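Local coordinates for protein P43 (Trichuris muris, PDB 6QIX) that is the major secreted protein of the whipworm, tethering to matrix and inhibiting the function of interleukin-13, at residues L128-C131 with F132-P135; M148-S151 with I152-H156. All coordinates share one frame; numbering follows the deposited sequence.

Contact 1: residues L128-C131 with F132-P135; sequences LKQC and FTRP
The hydroxyl of T133 turns back on the carbonyl of Q130, and in P43 this short return of the chain illustrates how carbonyls late in a helical stretch can be met from the residues just beyond. T133 OG1 donates to Q130 O over 2.7 Å, coming in at 20° from the carbonyl plane. T133 N reaches Q130 O at 3.2 Å, but from well above the carbonyl plane, so two donors from one residue grip a single acceptor. A chi1 of 58° points the T133 hydroxyl at this oxygen and leaves the methyl to lie against Q130, T133 CG2 to Q130 CA being 3.8 Å. One residue earlier, F132 N donates to K129 O at 3.1 Å. The i to i+3 spacing continues the 3-10 geometry of Q130 and C131.

The apolar part is a CH-pi contact between sequence neighbours. C131 CB sits over the middle of one face of the F132 ring, 4.0 Å from its centroid and 12° off the normal, while C131 SG is joined to C362 in a disulfide. The F132 ring also stacks with Y145 of helix 139-151.

Water completes the polar set: it donates to C131 O and accepts from R134 NH1, while R134 CD packs at 3.5 Å from C131 O. The guanidinium is further held by salt bridges to E367 and D136, and the side-chain nitrogen Q130 NE2 hydrogen-bonds to M326 O and Q327 OE1.

The doubly bonded Q130 carbonyl and the bridged C131 carbonyl show how oxygens of buried residues late in a helical stretch can be satisfied from the residues that follow, beside a cystine that ties this turn covalently to the C-terminal region of the chain.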
loop_
_atom_site.group_PDB
_atom_site.type_symbol
_atom_site.label_atom_id
_atom_site.label_comp_id
_atom_site.label_asym_id
_atom_site.label_seq_id
_atom_site.Cartn_x
_atom_site.Cartn_y
_atom_site.Cartn_z
ATOM N N LEU A 128 -0.990 4.765 -0.965
ATOM C CA LEU A 128 -0.335 6.030 -0.655
ATOM C C LEU A 128 1.165 5.857 -0.445
ATOM O O LEU A 128 1.943 6.705 -0.881
ATOM C CB LEU A 128 -0.960 6.669 0.576
ATOM C CG LEU A 128 -2.390 7.152 0.399
ATOM C CD1 LEU A 128 -2.894 7.829 1.648
ATOM C CD2 LEU A 128 -2.502 8.091 -0.764
ATOM N N LYS A 129 1.585 4.779 0.204
ATOM C CA LYS A 129 3.009 4.493 0.343
ATOM C C LYS A 129 3.675 4.429 -1.028
ATOM O O LYS A 129 4.819 4.870 -1.202
ATOM C CB LYS A 129 3.212 3.173 1.113
ATOM C CG LYS A 129 2.717 3.212 2.535
ATOM C CD LYS A 129 2.650 1.804 3.103
ATOM C CE LYS A 129 3.958 1.372 3.664
ATOM N NZ LYS A 129 3.831 0.036 4.391
ATOM N N GLN A 130 2.950 3.954 -2.033
ATOM C CA GLN A 130 3.551 3.796 -3.346
ATOM C C GLN A 130 3.801 5.125 -4.034
ATOM O O GLN A 130 4.501 5.151 -5.066
ATOM C CB GLN A 130 2.666 2.853 -4.173
ATOM C CG GLN A 130 2.874 1.398 -3.745
ATOM C CD GLN A 130 1.885 0.435 -4.347
ATOM O OE1 GLN A 130 1.105 0.804 -5.199
ATOM N NE2 GLN A 130 1.867 -0.784 -3.860
ATOM N N CYS A 131 3.313 6.236 -3.479
ATOM C CA CYS A 131 3.675 7.527 -4.048
ATOM C C CYS A 131 5.179 7.719 -4.007
ATOM O O CYS A 131 5.741 8.469 -4.817
ATOM C CB CYS A 131 3.010 8.674 -3.284
ATOM S SG CYS A 131 1.193 8.735 -3.453
ATOM N N PHE A 132 5.850 7.090 -3.032
ATOM C CA PHE A 132 7.282 7.319 -2.841
ATOM C C PHE A 132 8.110 6.113 -3.261
ATOM O O PHE A 132 9.188 5.876 -2.723
ATOM C CB PHE A 132 7.524 7.738 -1.393
ATOM C CG PHE A 132 6.634 8.899 -0.981
ATOM C CD1 PHE A 132 6.857 10.169 -1.510
ATOM C CD2 PHE A 132 5.536 8.712 -0.151
ATOM C CE1 PHE A 132 6.037 11.224 -1.199
ATOM C CE2 PHE A 132 4.730 9.770 0.181
ATOM C CZ PHE A 132 4.983 11.036 -0.344
ATOM N N THR A 133 7.613 5.360 -4.249
ATOM C CA THR A 133 8.313 4.223 -4.838
ATOM C C THR A 133 8.738 4.516 -6.273
ATOM O O THR A 133 9.019 3.584 -7.039
ATOM C CB THR A 133 7.448 2.951 -4.810
ATOM O OG1 THR A 133 6.222 3.179 -5.516
ATOM C CG2 THR A 133 7.120 2.508 -3.399
ATOM N N ARG A 134 8.786 5.800 -6.654
ATOM C CA ARG A 134 9.223 6.149 -7.995
ATOM C C ARG A 134 10.718 5.891 -8.181
ATOM O O ARG A 134 11.497 5.900 -7.208
ATOM C CB ARG A 134 8.934 7.611 -8.300
ATOM C CG ARG A 134 7.494 7.974 -8.203
ATOM C CD ARG A 134 7.339 9.467 -7.794
ATOM N NE ARG A 134 8.100 10.381 -8.651
ATOM C CZ ARG A 134 8.037 11.717 -8.546
ATOM N NH1 ARG A 134 7.222 12.273 -7.651
ATOM N NH2 ARG A 134 8.785 12.497 -9.316
ATOM N N PRO A 135 11.155 5.692 -9.435
ATOM C CA PRO A 135 12.581 5.471 -9.655
ATOM C C PRO A 135 13.400 6.637 -9.188
ATOM O O PRO A 135 14.580 6.460 -8.836
ATOM C CB PRO A 135 12.689 5.263 -11.171
ATOM C CG PRO A 135 11.511 5.875 -11.737
ATOM C CD PRO A 135 10.416 5.676 -10.709
HETATM O O HOH W 1 6.293 11.191 -5.068
#

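Contact 2: residues M148-S151 with I152-H156; sequences MFES and IPKKH
M148 lies late in helix 139-151, and its carbonyl lies close to the side chain of I152, with I152 CG1 3.8 Å from M148 O. The same oxygen takes the amide and the hydroxyl of S151, the latter a short bond of 2.6 Å from S151 OG to M148 O. A chi1 of 67° swings S151 OG back toward the preceding turn to make it.

At F149 the carbonyl is met from a direction far out of its plane, I152 N donating to F149 O at 3.2 Å. I152 CG1 rests against F149 O as well, at 3.4 Å, and a water bridges F149 O to I152 O. I152 N thus bonds back three residues, and the chain then extends from helix 139-151 through I152, P153 and K154 into strand 155-160, an outermost strand of a three-stranded antiparallel sheet. I152 and P153 both pack on F79 of strand 79-85.

E150 meets K154 with both its backbone and its carboxylate. K154 NZ bonds to E150 O at 3.2 Å, in the carbonyl plane and on a lone pair, and forms a salt bridge with OE1. The bend at chi2 (-62°) brings E150 OE1 up to the end of K154, which itself turns at chi4, the two side chains crossing at a slant, and E150 OE1 lies 3.4 Å from K154 CE. A second water donates to both E150 O and I152 O, giving the latter two water donors.

The side chain of S151 touches V99 of strand 95-101.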
loop_
_atom_site.group_PDB
_atom_site.type_symbol
_atom_site.label_atom_id
_atom_site.label_comp_id
_atom_site.label_asym_id
_atom_site.label_seq_id
_atom_site.Cartn_x
_atom_site.Cartn_y
_atom_site.Cartn_z
ATOM N N MET A 148 6.891 7.684 8.825
ATOM C CA MET A 148 5.603 8.303 9.144
ATOM C C MET A 148 4.462 7.295 9.002
ATOM O O MET A 148 3.653 7.126 9.925
ATOM C CB MET A 148 5.362 9.514 8.239
ATOM C CG MET A 148 6.281 10.695 8.542
ATOM S SD MET A 148 5.860 11.485 10.131
ATOM C CE MET A 148 7.000 12.880 10.079
ATOM N N PHE A 149 4.401 6.602 7.857
ATOM C CA PHE A 149 3.301 5.672 7.601
ATOM C C PHE A 149 3.273 4.568 8.649
ATOM O O PHE A 149 2.202 4.176 9.132
ATOM C CB PHE A 149 3.426 5.059 6.204
ATOM C CG PHE A 149 2.894 5.912 5.101
ATOM C CD1 PHE A 149 1.541 6.051 4.912
ATOM C CD2 PHE A 149 3.759 6.532 4.214
ATOM C CE1 PHE A 149 1.056 6.821 3.867
ATOM C CE2 PHE A 149 3.285 7.303 3.157
ATOM C CZ PHE A 149 1.936 7.462 2.996
ATOM N N GLU A 150 4.448 4.063 9.033
ATOM C CA GLU A 150 4.472 2.943 9.958
ATOM C C GLU A 150 4.028 3.342 11.357
ATOM O O GLU A 150 3.696 2.451 12.147
ATOM C CB GLU A 150 5.865 2.323 10.028
ATOM C CG GLU A 150 6.242 1.479 8.767
ATOM C CD GLU A 150 5.304 0.289 8.590
ATOM O OE1 GLU A 150 5.563 -0.765 9.234
ATOM O OE2 GLU A 150 4.294 0.424 7.841
ATOM N N SER A 151 4.024 4.649 11.679
ATOM C CA SER A 151 3.653 5.096 13.011
ATOM C C SER A 151 2.141 5.148 13.190
ATOM O O SER A 151 1.659 5.136 14.337
ATOM C CB SER A 151 4.289 6.463 13.307
ATOM O OG SER A 151 3.770 7.488 12.494
ATOM N N ILE A 152 1.380 5.148 12.097
ATOM C CA ILE A 152 -0.088 5.080 12.202
ATOM C C ILE A 152 -0.487 3.737 12.808
ATOM O O ILE A 152 0.073 2.686 12.410
ATOM C CB ILE A 152 -0.742 5.269 10.818
ATOM C CG1 ILE A 152 -0.110 6.442 10.074
ATOM C CG2 ILE A 152 -2.252 5.405 10.944
ATOM C CD1 ILE A 152 -0.651 7.778 10.403
ATOM N N PRO A 153 -1.471 3.690 13.712
ATOM C CA PRO A 153 -1.859 2.405 14.320
ATOM C C PRO A 153 -2.306 1.390 13.272
ATOM O O PRO A 153 -3.054 1.712 12.344
ATOM C CB PRO A 153 -3.004 2.801 15.280
ATOM C CG PRO A 153 -2.745 4.219 15.593
ATOM C CD PRO A 153 -2.132 4.834 14.362
ATOM N N LYS A 154 -1.818 0.150 13.409
ATOM C CA LYS A 154 -2.039 -0.877 12.398
ATOM C C LYS A 154 -3.337 -1.628 12.645
ATOM O O LYS A 154 -3.647 -2.026 13.774
ATOM C CB LYS A 154 -0.852 -1.821 12.389
ATOM C CG LYS A 154 0.437 -1.139 11.912
ATOM C CD LYS A 154 1.506 -2.139 11.638
ATOM C CE LYS A 154 2.717 -1.470 11.022
ATOM N NZ LYS A 154 3.404 -0.687 12.054
ATOM N N LYS A 155 -4.109 -1.814 11.591
ATOM C CA LYS A 155 -5.445 -2.387 11.740
ATOM C C LYS A 155 -5.409 -3.912 11.693
ATOM O O LYS A 155 -4.587 -4.518 10.986
ATOM C CB LYS A 155 -6.397 -1.855 10.655
ATOM C CG LYS A 155 -6.980 -0.484 10.928
ATOM C CD LYS A 155 -5.860 0.518 10.776
ATOM C CE LYS A 155 -6.322 1.932 10.642
ATOM N NZ LYS A 155 -5.229 2.923 11.046
ATOM N N HIS A 156 -6.276 -4.518 12.504
ATOM C CA HIS A 156 -6.483 -5.964 12.620
ATOM C C HIS A 156 -7.990 -6.193 12.550
ATOM O O HIS A 156 -8.718 -5.819 13.474
ATOM C CB HIS A 156 -5.905 -6.506 13.925
ATOM C CG HIS A 156 -4.457 -6.112 14.163
ATOM N ND1 HIS A 156 -3.426 -6.505 13.330
ATOM C CD2 HIS A 156 -3.885 -5.357 15.129
ATOM C CE1 HIS A 156 -2.281 -6.026 13.787
ATOM N NE2 HIS A 156 -2.532 -5.326 14.881
HETATM O O HOH W 2 0.902 1.854 10.070
HETATM O O HOH W 3 2.103 1.506 14.328
#

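Both contacts illustrate chain leaving a helix, contact 1 after helix 126-129 and contact 2 after helix 139-151, and the two helices follow each other in sequence. Contact 1 is buried, and its acceptors are served by side chain, amide and water beside a disulfide; contact 2 is at the surface, where water bridges and a lysine–glutamate pair take over. Their centres are about 17 Å apart, yet the contacts touch: K129 CG packs at 3.7 Å from F149 CG, and L128 from the same helix and F132 from the loop after it also meet the F149 ring. A long, weak ion pair between K129 and E150 adds a polar tie beside this apolar seam.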